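Local coordinates for protein deferrochelatase (Vibrio cholerae, PDB 5DE0) that is a haem b protein of the dye-decolorizing peroxidase family and probably catalyses peroxide-dependent oxidation, at residues A19-L24 with L248-C253; H101-R106 with V232-P237. All coordinates share one frame; numbering follows the deposited sequence.

Contact 1 (A19-L24 with L248-C253). With HEM (protoporphyrin IX containing Fe), chain F.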
ATOM      1  N   ALA B  19       8.520  -0.356  -4.253  1.00 18.36           N
ATOM      2  CA  ALA B  19       8.841  -1.653  -4.835  1.00 18.56           C
ATOM      3  C   ALA B  19       7.680  -2.640  -4.744  1.00 18.68           C
ATOM      4  O   ALA B  19       6.837  -2.553  -3.851  1.00 19.44           O
ATOM      5  CB  ALA B  19      10.073  -2.237  -4.170  1.00 18.39           C
ATOM      6  N   LEU B  20       7.648  -3.576  -5.686  1.00 17.42           N
ATOM      7  CA  LEU B  20       6.664  -4.648  -5.679  1.00 17.05           C
ATOM      8  C   LEU B  20       7.348  -6.004  -5.565  1.00 27.96           C
ATOM      9  O   LEU B  20       8.256  -6.318  -6.334  1.00 12.67           O
ATOM     10  CB  LEU B  20       5.806  -4.605  -6.945  1.00 17.98           C
ATOM     11  CG  LEU B  20       4.923  -5.831  -7.185  1.00 18.17           C
ATOM     12  CD1 LEU B  20       3.894  -5.977  -6.076  1.00 18.97           C
ATOM     13  CD2 LEU B  20       4.249  -5.753  -8.546  1.00 19.11           C
ATOM     14  N   TYR B  21       6.911  -6.803  -4.599  1.00 18.19           N
ATOM     15  CA  TYR B  21       7.434  -8.152  -4.433  1.00 17.20           C
ATOM     16  C   TYR B  21       6.292  -9.158  -4.443  1.00 17.40           C
ATOM     17  O   TYR B  21       5.536  -9.256  -3.474  1.00 18.02           O
ATOM     18  CB  TYR B  21       8.222  -8.279  -3.132  1.00 18.01           C
ATOM     19  CG  TYR B  21       9.133  -7.115  -2.818  1.00 16.63           C
ATOM     20  CD1 TYR B  21      10.433  -7.072  -3.307  1.00 18.52           C
ATOM     21  CD2 TYR B  21       8.701  -6.069  -2.012  1.00 17.93           C
ATOM     22  CE1 TYR B  21      11.272  -6.015  -3.008  1.00 17.80           C
ATOM     23  CE2 TYR B  21       9.532  -5.010  -1.707  1.00 18.12           C
ATOM     24  CZ  TYR B  21      10.817  -4.988  -2.205  1.00 18.35           C
ATOM     25  OH  TYR B  21      11.647  -3.931  -1.905  1.00 18.49           O
ATOM     26  N   THR B  22       6.175  -9.912  -5.531  1.00 17.94           N
ATOM     27  CA  THR B  22       5.063 -10.837  -5.691  1.00 19.86           C
ATOM     28  C   THR B  22       5.521 -12.294  -5.741  1.00 20.33           C
ATOM     29  O   THR B  22       6.363 -12.666  -6.561  1.00 17.42           O
ATOM     30  CB  THR B  22       4.261 -10.516  -6.967  1.00 18.31           C
ATOM     31  OG1 THR B  22       3.763  -9.175  -6.892  1.00 19.07           O
ATOM     32  CG2 THR B  22       3.089 -11.473  -7.119  1.00 20.23           C
ATOM     33  N   LEU B  23       4.966 -13.106  -4.848  1.00 20.39           N
ATOM     34  CA  LEU B  23       5.196 -14.545  -4.861  1.00 20.92           C
ATOM     35  C   LEU B  23       3.936 -15.245  -5.357  1.00 22.59           C
ATOM     36  O   LEU B  23       2.850 -15.026  -4.823  1.00 22.98           O
ATOM     37  CB  LEU B  23       5.578 -15.052  -3.468  1.00 22.17           C
ATOM     38  CG  LEU B  23       6.810 -14.428  -2.805  1.00 21.56           C
ATOM     39  CD1 LEU B  23       7.120 -15.123  -1.486  1.00 21.99           C
ATOM     40  CD2 LEU B  23       8.008 -14.485  -3.731  1.00 25.64           C
ATOM     41  N   LEU B  24       4.074 -16.083  -6.380  1.00 23.19           N
ATOM     42  CA  LEU B  24       2.910 -16.761  -6.940  1.00 25.04           C
ATOM     43  C   LEU B  24       3.175 -18.236  -7.233  1.00 25.10           C
ATOM     44  O   LEU B  24       4.321 -18.666  -7.367  1.00 24.96           O
ATOM     45  CB  LEU B  24       2.438 -16.044  -8.212  1.00 23.92           C
ATOM     46  CG  LEU B  24       3.394 -15.919  -9.403  1.00 23.21           C
ATOM     47  CD1 LEU B  24       3.187 -17.054 -10.394  1.00 24.48           C
ATOM     48  CD2 LEU B  24       3.227 -14.571 -10.091  1.00 21.32           C
ATOM     49  N   LEU B 248      10.061  -6.298   4.062  1.00 20.05           N
ATOM     50  CA  LEU B 248      10.132  -7.330   3.045  1.00 19.10           C
ATOM     51  C   LEU B 248      11.591  -7.490   2.678  1.00 20.45           C
ATOM     52  O   LEU B 248      12.115  -6.743   1.853  1.00 18.53           O
ATOM     53  CB  LEU B 248       9.294  -6.972   1.813  1.00 19.48           C
ATOM     54  CG  LEU B 248       8.970  -8.095   0.817  1.00 18.84           C
ATOM     55  CD1 LEU B 248      10.177  -8.555   0.001  1.00 18.95           C
ATOM     56  CD2 LEU B 248       8.345  -9.275   1.533  1.00 19.69           C
ATOM     57  N   PHE B 249      12.252  -8.461   3.294  1.00 19.29           N
ATOM     58  CA  PHE B 249      13.657  -8.677   3.010  1.00 18.56           C
ATOM     59  C   PHE B 249      13.827  -9.437   1.699  1.00 18.07           C
ATOM     60  O   PHE B 249      13.177 -10.454   1.467  1.00 18.10           O
ATOM     61  CB  PHE B 249      14.345  -9.431   4.150  1.00 19.78           C
ATOM     62  CG  PHE B 249      15.810  -9.643   3.921  1.00 18.80           C
ATOM     63  CD1 PHE B 249      16.728  -8.682   4.309  1.00 20.15           C
ATOM     64  CD2 PHE B 249      16.269 -10.793   3.295  1.00 21.49           C
ATOM     65  CE1 PHE B 249      18.075  -8.865   4.089  1.00 22.11           C
ATOM     66  CE2 PHE B 249      17.619 -10.981   3.072  1.00 20.67           C
ATOM     67  CZ  PHE B 249      18.521 -10.016   3.469  1.00 21.68           C
ATOM     68  N   ILE B 250      14.707  -8.926   0.847  1.00 20.52           N
ATOM     69  CA  ILE B 250      15.067  -9.598  -0.392  1.00 17.69           C
ATOM     70  C   ILE B 250      16.520  -9.278  -0.718  1.00 19.45           C
ATOM     71  O   ILE B 250      16.976  -8.151  -0.522  1.00 18.93           O
ATOM     72  CB  ILE B 250      14.142  -9.186  -1.563  1.00 17.76           C
ATOM     73  CG1 ILE B 250      14.571  -9.867  -2.866  1.00 17.76           C
ATOM     74  CG2 ILE B 250      14.119  -7.675  -1.730  1.00 18.05           C
ATOM     75  CD1 ILE B 250      13.674  -9.551  -4.052  1.00 17.92           C
ATOM     76  N   ALA B 251      17.255 -10.278  -1.191  1.00 17.43           N
ATOM     77  CA  ALA B 251      18.668 -10.097  -1.491  1.00 20.16           C
ATOM     78  C   ALA B 251      19.086 -10.887  -2.725  1.00 20.07           C
ATOM     79  O   ALA B 251      18.544 -11.957  -3.006  1.00 20.07           O
ATOM     80  CB  ALA B 251      19.520 -10.500  -0.294  1.00 19.68           C
ATOM     81  N   TYR B 252      20.054 -10.347  -3.456  1.00 20.19           N
ATOM     82  CA  TYR B 252      20.622 -11.027  -4.612  1.00 20.65           C
ATOM     83  C   TYR B 252      22.092 -11.329  -4.345  1.00 21.54           C
ATOM     84  O   TYR B 252      22.778 -10.549  -3.685  1.00 22.31           O
ATOM     85  CB  TYR B 252      20.473 -10.175  -5.874  1.00 20.62           C
ATOM     86  CG  TYR B 252      19.045  -9.992  -6.344  1.00 19.92           C
ATOM     87  CD1 TYR B 252      18.206  -9.061  -5.744  1.00 19.47           C
ATOM     88  CD2 TYR B 252      18.540 -10.743  -7.398  1.00 20.00           C
ATOM     89  CE1 TYR B 252      16.903  -8.891  -6.174  1.00 18.56           C
ATOM     90  CE2 TYR B 252      17.239 -10.577  -7.834  1.00 20.72           C
ATOM     91  CZ  TYR B 252      16.425  -9.651  -7.219  1.00 19.24           C
ATOM     92  OH  TYR B 252      15.130  -9.488  -7.656  1.00 19.00           O
ATOM     93  N   CYS B 253      22.574 -12.463  -4.844  1.00 22.03           N
ATOM     94  CA  CYS B 253      23.975 -12.827  -4.663  1.00 23.10           C
ATOM     95  C   CYS B 253      24.455 -13.806  -5.729  1.00 24.56           C
ATOM     96  O   CYS B 253      23.680 -14.614  -6.240  1.00 23.93           O
ATOM     97  CB  CYS B 253      24.198 -13.426  -3.275  1.00 23.02           C
ATOM     98  SG  CYS B 253      25.933 -13.687  -2.867  1.00 25.26           S
TER
HETATM   99  CHA HEM F 401      22.837  -4.972   7.771  1.00 24.51           C
HETATM  100  CHB HEM F 401      21.773  -9.302   5.860  1.00 23.66           C
HETATM  101  CHC HEM F 401      17.385  -9.195   7.956  1.00 23.49           C
HETATM  102  CHD HEM F 401      18.142  -4.546   9.108  1.00 24.63           C
HETATM  103  C1A HEM F 401      22.936  -6.155   7.073  1.00 24.82           C
HETATM  104  C2A HEM F 401      24.083  -6.609   6.312  1.00 25.10           C
HETATM  105  C3A HEM F 401      23.787  -7.801   5.784  1.00 24.49           C
HETATM  106  C4A HEM F 401      22.442  -8.147   6.192  1.00 23.72           C
HETATM  107  CMA HEM F 401      24.702  -8.673   4.896  1.00 23.93           C
HETATM  108  CAA HEM F 401      25.414  -5.841   6.149  1.00 24.63           C
HETATM  109  CBA HEM F 401      26.461  -6.477   7.061  1.00 26.60           C
HETATM  110  CGA HEM F 401      27.720  -5.655   7.051  1.00 26.68           C
HETATM  111  O1A HEM F 401      27.756  -4.609   7.749  1.00 26.84           O
HETATM  112  O2A HEM F 401      28.684  -6.050   6.348  1.00 27.26           O
HETATM  113  C1B HEM F 401      20.537  -9.682   6.330  1.00 23.33           C
HETATM  114  C2B HEM F 401      19.960 -11.001   6.199  1.00 23.47           C
HETATM  115  C3B HEM F 401      18.754 -10.990   6.764  1.00 23.67           C
HETATM  116  C4B HEM F 401      18.509  -9.652   7.292  1.00 22.62           C
HETATM  117  CMB HEM F 401      20.619 -12.217   5.511  1.00 22.57           C
HETATM  118  CAB HEM F 401      17.839 -12.235   6.811  1.00 21.91           C
HETATM  119  CBB HEM F 401      16.613 -12.202   7.329  1.00 23.47           C
HETATM  120  C1C HEM F 401      17.184  -7.914   8.426  1.00 23.69           C
HETATM  121  C2C HEM F 401      15.975  -7.402   9.047  1.00 24.21           C
HETATM  122  C3C HEM F 401      16.191  -6.110   9.362  1.00 24.32           C
HETATM  123  C4C HEM F 401      17.542  -5.777   8.955  1.00 24.78           C
HETATM  124  CMC HEM F 401      14.696  -8.243   9.269  1.00 22.87           C
HETATM  125  CAC HEM F 401      15.264  -5.072  10.042  1.00 23.95           C
HETATM  126  CBC HEM F 401      14.056  -5.341  10.548  1.00 25.54           C
HETATM  127  C1D HEM F 401      19.485  -4.258   8.976  1.00 24.16           C
HETATM  128  C2D HEM F 401      20.148  -3.097   9.524  1.00 24.82           C
HETATM  129  C3D HEM F 401      21.617  -3.228   9.104  1.00 24.26           C
HETATM  130  C4D HEM F 401      21.693  -4.457   8.345  1.00 24.13           C
HETATM  131  CMD HEM F 401      19.517  -1.960  10.356  1.00 24.94           C
HETATM  132  CAD HEM F 401      22.767  -2.255   9.433  1.00 24.58           C
HETATM  133  CBD HEM F 401      22.851  -1.149   8.386  1.00 24.72           C
HETATM  134  CGD HEM F 401      23.214  -1.734   7.047  1.00 25.80           C
HETATM  135  O1D HEM F 401      22.293  -1.950   6.218  1.00 24.26           O
HETATM  136  O2D HEM F 401      24.423  -1.983   6.803  1.00 25.58           O
HETATM  137  NA  HEM F 401      21.953  -7.120   6.977  1.00 25.41           N
HETATM  138  NB  HEM F 401      19.626  -8.885   7.002  1.00 24.74           N
HETATM  139  NC  HEM F 401      18.116  -6.895   8.391  1.00 25.38           N
HETATM  140  ND  HEM F 401      20.424  -5.027   8.295  1.00 25.53           N
HETATM  141 FE   HEM F 401      20.058  -6.994   7.750  1.00 29.49          FE

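Contact 2 (H101-R106 with V232-P237). With HEM (protoporphyrin IX containing Fe), chain F.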
ATOM      1  N   HIS B 101       9.753  -9.199  -9.090  1.00 17.35           N
ATOM      2  CA  HIS B 101      10.302  -8.074  -8.336  1.00 17.06           C
ATOM      3  C   HIS B 101      10.423  -6.818  -9.198  1.00 16.59           C
ATOM      4  O   HIS B 101      11.112  -6.818 -10.220  1.00 17.68           O
ATOM      5  CB  HIS B 101      11.668  -8.448  -7.751  1.00 18.26           C
ATOM      6  CG  HIS B 101      12.413  -7.292  -7.161  1.00 17.16           C
ATOM      7  ND1 HIS B 101      13.778  -7.145  -7.291  1.00 17.73           N
ATOM      8  CD2 HIS B 101      11.989  -6.232  -6.434  1.00 17.54           C
ATOM      9  CE1 HIS B 101      14.160  -6.041  -6.675  1.00 18.28           C
ATOM     10  NE2 HIS B 101      13.094  -5.469  -6.145  1.00 18.75           N
ATOM     11  N   CYS B 102       9.748  -5.754  -8.771  1.00 18.14           N
ATOM     12  CA  CYS B 102       9.803  -4.464  -9.449  1.00 17.20           C
ATOM     13  C   CYS B 102      10.095  -3.346  -8.454  1.00 14.15           C
ATOM     14  O   CYS B 102       9.705  -3.433  -7.292  1.00 17.91           O
ATOM     15  CB  CYS B 102       8.483  -4.174 -10.172  1.00 17.83           C
ATOM     16  SG  CYS B 102       7.935  -5.444 -11.332  1.00 19.61           S
ATOM     17  N   HIS B 103      10.781  -2.301  -8.908  1.00 26.00           N
ATOM     18  CA  HIS B 103      10.902  -1.081  -8.116  1.00 18.46           C
ATOM     19  C   HIS B 103      10.960   0.136  -9.034  1.00 17.39           C
ATOM     20  O   HIS B 103      11.533   0.074 -10.120  1.00 19.88           O
ATOM     21  CB  HIS B 103      12.127  -1.132  -7.189  1.00 17.51           C
ATOM     22  CG  HIS B 103      13.440  -1.243  -7.903  1.00 22.53           C
ATOM     23  ND1 HIS B 103      14.054  -0.166  -8.506  1.00 16.88           N
ATOM     24  CD2 HIS B 103      14.266  -2.300  -8.088  1.00 17.20           C
ATOM     25  CE1 HIS B 103      15.196  -0.558  -9.042  1.00 20.79           C
ATOM     26  NE2 HIS B 103      15.348  -1.848  -8.805  1.00 20.32           N
ATOM     27  N   ALA B 104      10.351   1.234  -8.594  1.00 19.61           N
ATOM     28  CA  ALA B 104      10.246   2.437  -9.416  1.00 19.26           C
ATOM     29  C   ALA B 104      10.149   3.695  -8.559  1.00 20.18           C
ATOM     30  O   ALA B 104      10.107   3.621  -7.331  1.00 19.92           O
ATOM     31  CB  ALA B 104       9.041   2.338 -10.342  1.00 20.45           C
ATOM     32  N   THR B 105      10.108   4.852  -9.215  1.00 20.57           N
ATOM     33  CA  THR B 105      10.026   6.128  -8.510  1.00 20.64           C
ATOM     34  C   THR B 105       8.580   6.495  -8.197  1.00 20.49           C
ATOM     35  O   THR B 105       8.314   7.526  -7.576  1.00 21.00           O
ATOM     36  CB  THR B 105      10.674   7.271  -9.322  1.00 21.14           C
ATOM     37  OG1 THR B 105       9.990   7.426 -10.570  1.00 21.60           O
ATOM     38  CG2 THR B 105      12.142   6.972  -9.587  1.00 21.88           C
ATOM     39  N   ARG B 106       7.648   5.650  -8.627  1.00 20.38           N
ATOM     40  CA  ARG B 106       6.235   5.855  -8.323  1.00 21.41           C
ATOM     41  C   ARG B 106       5.541   4.528  -8.029  1.00 21.51           C
ATOM     42  O   ARG B 106       5.927   3.479  -8.549  1.00 21.17           O
ATOM     43  CB  ARG B 106       5.534   6.594  -9.470  1.00 20.59           C
ATOM     44  CG  ARG B 106       5.974   6.166 -10.857  1.00 24.09           C
ATOM     45  CD  ARG B 106       5.464   7.123 -11.929  1.00 21.90           C
ATOM     46  NE  ARG B 106       4.022   7.014 -12.140  1.00 22.04           N
ATOM     47  CZ  ARG B 106       3.385   7.510 -13.196  1.00 22.40           C
ATOM     48  NH1 ARG B 106       4.062   8.147 -14.142  1.00 23.32           N
ATOM     49  NH2 ARG B 106       2.072   7.366 -13.313  1.00 22.28           N
ATOM     50  N   VAL B 232      23.596  -8.282  -2.144  1.00 22.68           N
ATOM     51  CA  VAL B 232      22.956  -7.050  -2.580  1.00 21.98           C
ATOM     52  C   VAL B 232      21.488  -7.064  -2.170  1.00 21.23           C
ATOM     53  O   VAL B 232      20.684  -7.804  -2.735  1.00 20.37           O
ATOM     54  CB  VAL B 232      23.070  -6.854  -4.104  1.00 22.89           C
ATOM     55  CG1 VAL B 232      22.306  -5.611  -4.540  1.00 23.10           C
ATOM     56  CG2 VAL B 232      24.532  -6.760  -4.518  1.00 25.16           C
ATOM     57  N   ARG B 233      21.146  -6.244  -1.181  1.00 21.63           N
ATOM     58  CA  ARG B 233      19.790  -6.216  -0.645  1.00 20.62           C
ATOM     59  C   ARG B 233      18.906  -5.200  -1.360  1.00 20.27           C
ATOM     60  O   ARG B 233      19.344  -4.096  -1.680  1.00 20.93           O
ATOM     61  CB  ARG B 233      19.820  -5.908   0.855  1.00 21.16           C
ATOM     62  CG  ARG B 233      20.447  -7.001   1.706  1.00 21.66           C
ATOM     63  CD  ARG B 233      20.740  -6.500   3.112  1.00 23.24           C
ATOM     64  NE  ARG B 233      21.873  -5.580   3.136  1.00 23.15           N
ATOM     65  CZ  ARG B 233      22.058  -4.644   4.061  1.00 23.54           C
ATOM     66  NH1 ARG B 233      21.175  -4.494   5.040  1.00 23.38           N
ATOM     67  NH2 ARG B 233      23.119  -3.851   4.003  1.00 23.72           N
ATOM     68  N   HIS B 234      17.658  -5.584  -1.605  1.00 20.75           N
ATOM     69  CA  HIS B 234      16.678  -4.691  -2.217  1.00 19.45           C
ATOM     70  C   HIS B 234      15.458  -4.552  -1.317  1.00 19.99           C
ATOM     71  O   HIS B 234      14.365  -4.222  -1.780  1.00 19.52           O
ATOM     72  CB  HIS B 234      16.259  -5.203  -3.598  1.00 19.53           C
ATOM     73  CG  HIS B 234      17.116  -4.698  -4.716  1.00 20.91           C
ATOM     74  ND1 HIS B 234      16.964  -3.440  -5.256  1.00 19.13           N
ATOM     75  CD2 HIS B 234      18.132  -5.279  -5.396  1.00 19.58           C
ATOM     76  CE1 HIS B 234      17.851  -3.266  -6.220  1.00 20.51           C
ATOM     77  NE2 HIS B 234      18.573  -4.368  -6.325  1.00 20.56           N
ATOM     78  N   SER B 235      15.656  -4.812  -0.029  1.00 19.05           N
ATOM     79  CA  SER B 235      14.568  -4.803   0.940  1.00 19.10           C
ATOM     80  C   SER B 235      13.935  -3.429   1.073  1.00 19.61           C
ATOM     81  O   SER B 235      14.541  -2.413   0.732  1.00 19.06           O
ATOM     82  CB  SER B 235      15.066  -5.268   2.307  1.00 19.13           C
ATOM     83  OG  SER B 235      15.861  -6.433   2.192  1.00 19.41           O
ATOM     84  N   LEU B 236      12.707  -3.411   1.579  1.00 20.42           N
ATOM     85  CA  LEU B 236      11.961  -2.176   1.758  1.00 20.10           C
ATOM     86  C   LEU B 236      10.840  -2.397   2.767  1.00 20.64           C
ATOM     87  O   LEU B 236      10.201  -3.448   2.762  1.00 20.11           O
ATOM     88  CB  LEU B 236      11.397  -1.695   0.421  1.00 22.40           C
ATOM     89  CG  LEU B 236      11.504  -0.208   0.088  1.00 21.74           C
ATOM     90  CD1 LEU B 236      12.921   0.296   0.296  1.00 20.67           C
ATOM     91  CD2 LEU B 236      11.056   0.041  -1.345  1.00 20.65           C
ATOM     92  N   PRO B 237      10.615  -1.412   3.650  1.00 21.86           N
ATOM     93  CA  PRO B 237       9.522  -1.457   4.628  1.00 21.30           C
ATOM     94  C   PRO B 237       8.159  -1.596   3.950  1.00 21.85           C
ATOM     95  O   PRO B 237       8.026  -1.235   2.784  1.00 20.27           O
ATOM     96  CB  PRO B 237       9.640  -0.110   5.348  1.00 21.65           C
ATOM     97  CG  PRO B 237      11.057   0.296   5.160  1.00 22.63           C
ATOM     98  CD  PRO B 237      11.452  -0.211   3.810  1.00 20.85           C
TER
HETATM   99  CHA HEM F 401      22.837  -4.972   7.771  1.00 24.51           C
HETATM  100  CHB HEM F 401      21.773  -9.302   5.860  1.00 23.66           C
HETATM  101  CHC HEM F 401      17.385  -9.195   7.956  1.00 23.49           C
HETATM  102  CHD HEM F 401      18.142  -4.546   9.108  1.00 24.63           C
HETATM  103  C1A HEM F 401      22.936  -6.155   7.073  1.00 24.82           C
HETATM  104  C2A HEM F 401      24.083  -6.609   6.312  1.00 25.10           C
HETATM  105  C3A HEM F 401      23.787  -7.801   5.784  1.00 24.49           C
HETATM  106  C4A HEM F 401      22.442  -8.147   6.192  1.00 23.72           C
HETATM  107  CMA HEM F 401      24.702  -8.673   4.896  1.00 23.93           C
HETATM  108  CAA HEM F 401      25.414  -5.841   6.149  1.00 24.63           C
HETATM  109  CBA HEM F 401      26.461  -6.477   7.061  1.00 26.60           C
HETATM  110  CGA HEM F 401      27.720  -5.655   7.051  1.00 26.68           C
HETATM  111  O1A HEM F 401      27.756  -4.609   7.749  1.00 26.84           O
HETATM  112  O2A HEM F 401      28.684  -6.050   6.348  1.00 27.26           O
HETATM  113  C1B HEM F 401      20.537  -9.682   6.330  1.00 23.33           C
HETATM  114  C2B HEM F 401      19.960 -11.001   6.199  1.00 23.47           C
HETATM  115  C3B HEM F 401      18.754 -10.990   6.764  1.00 23.67           C
HETATM  116  C4B HEM F 401      18.509  -9.652   7.292  1.00 22.62           C
HETATM  117  CMB HEM F 401      20.619 -12.217   5.511  1.00 22.57           C
HETATM  118  CAB HEM F 401      17.839 -12.235   6.811  1.00 21.91           C
HETATM  119  CBB HEM F 401      16.613 -12.202   7.329  1.00 23.47           C
HETATM  120  C1C HEM F 401      17.184  -7.914   8.426  1.00 23.69           C
HETATM  121  C2C HEM F 401      15.975  -7.402   9.047  1.00 24.21           C
HETATM  122  C3C HEM F 401      16.191  -6.110   9.362  1.00 24.32           C
HETATM  123  C4C HEM F 401      17.542  -5.777   8.955  1.00 24.78           C
HETATM  124  CMC HEM F 401      14.696  -8.243   9.269  1.00 22.87           C
HETATM  125  CAC HEM F 401      15.264  -5.072  10.042  1.00 23.95           C
HETATM  126  CBC HEM F 401      14.056  -5.341  10.548  1.00 25.54           C
HETATM  127  C1D HEM F 401      19.485  -4.258   8.976  1.00 24.16           C
HETATM  128  C2D HEM F 401      20.148  -3.097   9.524  1.00 24.82           C
HETATM  129  C3D HEM F 401      21.617  -3.228   9.104  1.00 24.26           C
HETATM  130  C4D HEM F 401      21.693  -4.457   8.345  1.00 24.13           C
HETATM  131  CMD HEM F 401      19.517  -1.960  10.356  1.00 24.94           C
HETATM  132  CAD HEM F 401      22.767  -2.255   9.433  1.00 24.58           C
HETATM  133  CBD HEM F 401      22.851  -1.149   8.386  1.00 24.72           C
HETATM  134  CGD HEM F 401      23.214  -1.734   7.047  1.00 25.80           C
HETATM  135  O1D HEM F 401      22.293  -1.950   6.218  1.00 24.26           O
HETATM  136  O2D HEM F 401      24.423  -1.983   6.803  1.00 25.58           O
HETATM  137  NA  HEM F 401      21.953  -7.120   6.977  1.00 25.41           N
HETATM  138  NB  HEM F 401      19.626  -8.885   7.002  1.00 24.74           N
HETATM  139  NC  HEM F 401      18.116  -6.895   8.391  1.00 25.38           N
HETATM  140  ND  HEM F 401      20.424  -5.027   8.295  1.00 25.53           N
HETATM  141 FE   HEM F 401      20.058  -6.994   7.750  1.00 29.49          FE
HETATM  142  O   HOH W   1      13.537  -2.736  -4.628  1.00 24.21           O

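Contact 1 (A19-L24 with L248-C253)
Tyr21 and Leu248 have the nearest CA atoms, 8.0 Å apart, and no hydrogen bond joins segments 19-24 and 248-253, which meet through side chains. The Tyr21 ring carries the first side of the contact. Its CG lies beside the backbone N and anti to the carbonyl carbon (chi1 -42°), which presents a ring face to Leu248 while the hydroxyl end runs toward strand 232-239. Leu248 covers that face with a methyl. Leu248 CD1 sits 3.6 Å from the Tyr21 ring centroid, 21° off the ring normal, which is a CH-pi contact. The methyl is shifted toward the rim, and Leu248 CD1 comes to 3.3 Å from Tyr21 CG, a tight fit. Ile250 comes in obliquely farther along the ring, its CG2 3.5 Å from Tyr21 CE1. The ring of His101 meets the tyrosine from beyond its rim, with the planes nearly parallel. Between Leu248 and Ile250, Phe249 points the other way and lays a ring face over the haem. Phe249 CZ is 3.2 Å from HEM C2B. One strand thus faces the N-terminal sheet on one side and the haem pocket on the other, in the two-sheet core of this peroxidase family. The Tyr21 hydroxyl bonds to the backbone O of His234. Dispersion and CH-pi attraction therefore hold a buried interface whose one polar end is satisfied by a neighbouring strand.

Contact 2 (H101-R106 with V232-P237)
His101, His103 and His234 meet as a buried aromatic cluster. His101 turns its edge to a face of His234 in an offset edge-to-face pair. The closest atoms are His101 CE1 and His234 CG, 3.8 Å apart, and the planes stand at 63°. His103 lies almost parallel to His234, at 17°, but the rings are slid apart and barely overlap. Here His103 NE2 approaches His234 CE1 to 3.9 Å. CG of His103 sits between its backbone N and carbonyl carbon (chi1 62°), which swings the ring toward strand 232-239.

No direct hydrogen bond joins the two segments. A water lies at the edge of the His101 ring, in its plane, 3.2 Å from His101 NE2, and also makes a weak bond to His234 O. Three ring nitrogens have partners outside the segments: His101 ND1 with Tyr252 OH, His103 NE2 with Ala10 O and His234 NE2 with Ile11 O. The two carbonyl partners are consistent with hydrogens on the NE2 atoms of His103 and His234.

The cluster packs between the two antiparallel sheets of the DyP-type fold, where 232-239 is an outermost strand of the C-terminal sheet.

Charged bonds lie beyond that strand. Arg233 bends at its third torsion and lays a face of its guanidinium over HEM C1A. Arg233 NH1 and NH2 both donate to one haem propionate oxygen, each 3.0 Å from HEM O1D. NH1 also forms a salt bridge with Asp147, which belongs to the GXXDG sequence motif of this family.

From the N terminus, the chain lays down strand 18-26, then 98-104, its antiparallel neighbour in the N-terminal sheet. It then crosses to the C-terminal sheet, where strands 232-239 and 247-253 follow each other as antiparallel neighbours. Contact 2 closes a loop of 125 residues between 101-106 and 232-237. Contact 1 closes the larger loop from 19-24 to 248-253, and contact 2 nests inside it. The contact centres are about 8 Å apart. Probable backbone hydrogen bonds, Leu20 N to Cys102 O and Tyr252 N to Val232 O, join them within each sheet. Both contacts tie the two sheets face to face, and both touch the haem through strands of the C-terminal sheet.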